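PDB 2PY5: DNA polymerase, which copies the genome of Bacillus phage phi29 by protein-primed, strand-displacing, highly processive DNA synthesis and proofreads its product with a 3'-5' exonuclease. Local coordinates for residues Ile71-Trp81 against Pro404-Arg415. The protein carries 2 engineered substitutions. Numbering follows the deposited sequence.
Sequences INWLERNGFKW and PYLKENGALGFR. With EDO (1,2-ethanediol), chain O; nucleotides of chain B.
R76 reaches past L406 to the turn at the end of a beta hairpin. Its CB and CG lead away from the backbone with CG anti to the carbonyl carbon (chi1 -69°), and the chain then runs extended to NE. Beyond it, L406 CD1 sits over one face of the guanidinium, toward its rim, 3.8 Å above the plane. R76 NH1 turns back to N72 O (3.1 Å), approaching from above that carbonyl's plane, while R76 NH2 crosses to G410 O at 2.8 Å, in the carbonyl plane and on a lone pair. Two N-H groups thus fix the rotation of the planar tip, a task that suits arginine. G410 ends the type I turn from K407, with a positive phi (93°) that glycine adopts readily. The hairpin, strands 402-406 and 412-416, belongs to TPR2, one of the two insertions characteristic of protein-primed B-family polymerases, and here it rests on the exonuclease domain. K407 forms a salt bridge to a DNA phosphate, and one face of the F414 ring meets the thymine base of DT5 of chain B. Compact aliphatic groups fill the interface beside R76: L406 CG meets E75 CB at 3.7 Å, and I71, on helix 63-76, spreads its branches, CG2 to L412 CD2 (3.8 Å) and CD1 to P404 CG (4.0 Å). P404, rigid and apolar, also brings CD obliquely to W81 CD1 (3.8 Å); W81 NE1 bonds to T92. The bent chain of E75 sends OE2 to Y90 and OE1 to a water that accepts from L406 N.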
# COMPACT_ATOMS: atom_id res chain seq x y z
N ILE F 71 -7.25 -5.58 -23.13
CA ILE F 71 -8.04 -4.48 -23.70
C ILE F 71 -7.61 -4.18 -25.15
O ILE F 71 -8.46 -3.94 -26.02
CB ILE F 71 -8.08 -3.24 -22.80
CG1 ILE F 71 -8.80 -3.58 -21.49
CG2 ILE F 71 -8.85 -2.10 -23.48
CD1 ILE F 71 -8.84 -2.44 -20.50
N ASN F 72 -6.30 -4.19 -25.41
CA ASN F 72 -5.82 -4.08 -26.79
C ASN F 72 -6.47 -5.14 -27.69
O ASN F 72 -6.85 -4.86 -28.81
CB ASN F 72 -4.29 -4.21 -26.85
CG ASN F 72 -3.58 -2.87 -26.68
OD1 ASN F 72 -3.26 -2.46 -25.54
ND2 ASN F 72 -3.37 -2.18 -27.77
N TRP F 73 -6.62 -6.36 -27.19
CA TRP F 73 -7.25 -7.42 -27.99
C TRP F 73 -8.74 -7.14 -28.18
O TRP F 73 -9.25 -7.20 -29.29
CB TRP F 73 -7.06 -8.79 -27.33
CG TRP F 73 -7.57 -9.94 -28.15
CD1 TRP F 73 -6.84 -10.72 -29.02
CD2 TRP F 73 -8.91 -10.46 -28.20
NE1 TRP F 73 -7.63 -11.66 -29.59
CE2 TRP F 73 -8.91 -11.54 -29.12
CE3 TRP F 73 -10.11 -10.12 -27.56
CZ2 TRP F 73 -10.05 -12.27 -29.41
CZ3 TRP F 73 -11.24 -10.85 -27.84
CH2 TRP F 73 -11.21 -11.91 -28.77
N LEU F 74 -9.43 -6.80 -27.08
CA LEU F 74 -10.86 -6.57 -27.13
C LEU F 74 -11.19 -5.53 -28.19
O LEU F 74 -12.06 -5.73 -29.01
CB LEU F 74 -11.40 -6.15 -25.75
CG LEU F 74 -11.43 -7.26 -24.71
CD1 LEU F 74 -11.60 -6.65 -23.32
CD2 LEU F 74 -12.55 -8.25 -24.98
N GLU F 75 -10.44 -4.42 -28.18
CA GLU F 75 -10.67 -3.29 -29.09
C GLU F 75 -10.45 -3.65 -30.55
O GLU F 75 -11.00 -2.98 -31.43
CB GLU F 75 -9.77 -2.12 -28.69
CG GLU F 75 -10.20 -1.46 -27.37
CD GLU F 75 -11.40 -0.55 -27.54
OE1 GLU F 75 -11.57 0.02 -28.65
OE2 GLU F 75 -12.16 -0.36 -26.56
N ARG F 76 -9.64 -4.67 -30.82
CA ARG F 76 -9.38 -5.11 -32.20
C ARG F 76 -10.23 -6.30 -32.64
O ARG F 76 -10.15 -6.73 -33.79
CB ARG F 76 -7.90 -5.46 -32.35
CG ARG F 76 -6.98 -4.25 -32.27
CD ARG F 76 -5.56 -4.70 -32.24
NE ARG F 76 -4.60 -3.60 -32.37
CZ ARG F 76 -4.24 -2.82 -31.35
NH1 ARG F 76 -4.74 -2.99 -30.14
NH2 ARG F 76 -3.37 -1.85 -31.55
N ASN F 77 -11.05 -6.81 -31.74
CA ASN F 77 -11.77 -8.04 -31.97
C ASN F 77 -13.26 -7.88 -31.69
O ASN F 77 -13.94 -8.85 -31.32
CB ASN F 77 -11.15 -9.16 -31.16
CG ASN F 77 -9.87 -9.68 -31.81
OD1 ASN F 77 -9.92 -10.57 -32.68
ND2 ASN F 77 -8.73 -9.13 -31.40
N GLY F 78 -13.75 -6.65 -31.88
CA GLY F 78 -15.18 -6.39 -31.95
C GLY F 78 -15.86 -5.98 -30.65
O GLY F 78 -17.09 -5.94 -30.60
N PHE F 79 -15.06 -5.68 -29.63
CA PHE F 79 -15.60 -5.25 -28.33
C PHE F 79 -15.31 -3.78 -28.09
O PHE F 79 -14.17 -3.35 -28.27
CB PHE F 79 -15.01 -6.07 -27.18
CG PHE F 79 -15.47 -7.49 -27.16
CD1 PHE F 79 -14.90 -8.43 -27.99
CD2 PHE F 79 -16.50 -7.89 -26.32
CE1 PHE F 79 -15.32 -9.73 -27.99
CE2 PHE F 79 -16.93 -9.19 -26.31
CZ PHE F 79 -16.34 -10.12 -27.15
N LYS F 80 -16.32 -3.03 -27.69
CA LYS F 80 -16.12 -1.65 -27.27
C LYS F 80 -16.45 -1.50 -25.79
O LYS F 80 -17.12 -2.35 -25.20
CB LYS F 80 -16.97 -0.69 -28.09
CG LYS F 80 -18.45 -0.77 -27.86
N TRP F 81 -15.99 -0.41 -25.20
CA TRP F 81 -16.28 -0.11 -23.81
C TRP F 81 -17.74 0.29 -23.62
O TRP F 81 -18.30 1.08 -24.40
CB TRP F 81 -15.36 1.02 -23.29
CG TRP F 81 -15.42 1.18 -21.81
CD1 TRP F 81 -14.67 0.52 -20.91
CD2 TRP F 81 -16.26 2.08 -21.07
NE1 TRP F 81 -14.99 0.93 -19.63
CE2 TRP F 81 -15.97 1.88 -19.70
CE3 TRP F 81 -17.23 3.01 -21.42
CZ2 TRP F 81 -16.62 2.60 -18.69
CZ3 TRP F 81 -17.88 3.73 -20.41
CH2 TRP F 81 -17.56 3.51 -19.07
N PRO F 404 -10.72 3.35 -20.80
CA PRO F 404 -9.74 3.09 -21.85
C PRO F 404 -10.27 3.34 -23.24
O PRO F 404 -11.47 3.21 -23.48
CB PRO F 404 -9.44 1.62 -21.69
CG PRO F 404 -10.68 1.06 -21.12
CD PRO F 404 -11.26 2.10 -20.25
N TYR F 405 -9.36 3.69 -24.16
CA TYR F 405 -9.69 3.80 -25.58
C TYR F 405 -8.43 3.61 -26.40
O TYR F 405 -7.33 3.72 -25.87
CB TYR F 405 -10.35 5.14 -25.89
CG TYR F 405 -9.44 6.33 -25.74
CD1 TYR F 405 -8.78 6.87 -26.83
CD2 TYR F 405 -9.25 6.91 -24.50
CE1 TYR F 405 -7.95 7.98 -26.68
CE2 TYR F 405 -8.43 8.01 -24.35
CZ TYR F 405 -7.78 8.53 -25.43
OH TYR F 405 -6.96 9.62 -25.24
N LEU F 406 -8.59 3.28 -27.68
CA LEU F 406 -7.43 3.13 -28.56
C LEU F 406 -7.12 4.47 -29.21
O LEU F 406 -7.97 5.06 -29.88
CB LEU F 406 -7.66 2.07 -29.64
CG LEU F 406 -7.40 0.60 -29.35
CD1 LEU F 406 -7.29 -0.14 -30.70
CD2 LEU F 406 -6.15 0.31 -28.49
N LYS F 407 -5.91 4.94 -29.00
CA LYS F 407 -5.41 6.17 -29.63
C LYS F 407 -5.16 5.92 -31.13
O LYS F 407 -5.18 4.78 -31.59
CB LYS F 407 -4.13 6.63 -28.92
CG LYS F 407 -4.31 6.93 -27.44
CD LYS F 407 -3.07 7.55 -26.78
CE LYS F 407 -1.88 6.60 -26.72
NZ LYS F 407 -0.73 7.20 -25.97
N GLU F 408 -4.94 7.00 -31.88
CA GLU F 408 -4.68 6.89 -33.33
C GLU F 408 -3.55 5.92 -33.67
O GLU F 408 -3.63 5.19 -34.67
CB GLU F 408 -4.36 8.26 -33.93
N ASN F 409 -2.52 5.90 -32.82
CA ASN F 409 -1.36 5.03 -33.02
C ASN F 409 -1.60 3.57 -32.64
O ASN F 409 -0.73 2.72 -32.88
CB ASN F 409 -0.14 5.57 -32.25
CG ASN F 409 -0.32 5.54 -30.75
OD1 ASN F 409 -1.38 5.16 -30.24
ND2 ASN F 409 0.71 5.96 -30.02
N GLY F 410 -2.75 3.27 -32.05
CA GLY F 410 -3.11 1.90 -31.70
C GLY F 410 -2.72 1.52 -30.27
O GLY F 410 -2.87 0.35 -29.88
N ALA F 411 -2.18 2.47 -29.51
CA ALA F 411 -1.90 2.24 -28.08
C ALA F 411 -3.07 2.71 -27.23
O ALA F 411 -3.86 3.56 -27.66
CB ALA F 411 -0.63 2.99 -27.65
N LEU F 412 -3.20 2.15 -26.03
CA LEU F 412 -4.24 2.56 -25.12
C LEU F 412 -4.00 3.95 -24.55
O LEU F 412 -2.88 4.28 -24.13
CB LEU F 412 -4.35 1.57 -23.95
CG LEU F 412 -4.98 0.23 -24.29
CD1 LEU F 412 -5.01 -0.64 -23.06
CD2 LEU F 412 -6.41 0.42 -24.86
N GLY F 413 -5.07 4.74 -24.52
CA GLY F 413 -5.12 5.99 -23.78
C GLY F 413 -6.27 5.87 -22.78
O GLY F 413 -7.03 4.90 -22.81
N PHE F 414 -6.36 6.85 -21.89
CA PHE F 414 -7.36 6.85 -20.83
C PHE F 414 -7.96 8.23 -20.68
O PHE F 414 -7.24 9.24 -20.70
CB PHE F 414 -6.73 6.38 -19.53
CG PHE F 414 -6.10 5.03 -19.66
CD1 PHE F 414 -4.81 4.89 -20.13
CD2 PHE F 414 -6.83 3.90 -19.37
CE1 PHE F 414 -4.24 3.64 -20.29
CE2 PHE F 414 -6.26 2.64 -19.53
CZ PHE F 414 -4.98 2.51 -19.98
N ARG F 415 -9.29 8.28 -20.59
CA ARG F 415 -10.00 9.54 -20.40
C ARG F 415 -10.73 9.47 -19.07
O ARG F 415 -11.17 8.41 -18.67
CB ARG F 415 -11.00 9.80 -21.54
CG ARG F 415 -12.12 8.78 -21.72
CD ARG F 415 -13.03 9.18 -22.84
NE ARG F 415 -14.01 8.16 -23.18
CZ ARG F 415 -15.17 7.97 -22.55
NH1 ARG F 415 -15.52 8.73 -21.53
NH2 ARG F 415 -15.98 7.01 -22.96
C1 EDO O . -12.45 8.44 -26.94
O1 EDO O . -13.39 7.77 -26.09
C2 EDO O . -12.30 9.91 -26.52
O2 EDO O . -10.95 10.25 -26.18
P DT B 5 -3.21 10.11 -15.94
OP1 DT B 5 -2.68 11.42 -15.46
OP2 DT B 5 -4.65 9.97 -16.28
O5' DT B 5 -2.41 9.69 -17.26
C5' DT B 5 -1.00 9.77 -17.30
C4' DT B 5 -0.44 8.83 -18.36
O4' DT B 5 -0.59 7.46 -17.93
C3' DT B 5 -1.12 8.89 -19.72
O3' DT B 5 -0.14 8.68 -20.72
C2' DT B 5 -2.14 7.76 -19.68
C1' DT B 5 -1.36 6.73 -18.88
N1 DT B 5 -2.18 5.79 -18.06
C2 DT B 5 -1.92 4.43 -18.12
O2 DT B 5 -1.05 3.89 -18.83
N3 DT B 5 -2.73 3.69 -17.29
C4 DT B 5 -3.72 4.15 -16.44
O4 DT B 5 -4.36 3.38 -15.74
C5 DT B 5 -3.92 5.57 -16.42
C7 DT B 5 -4.97 6.19 -15.54
C6 DT B 5 -3.15 6.32 -17.22
O HOH W 1 -11.22 2.74 -28.60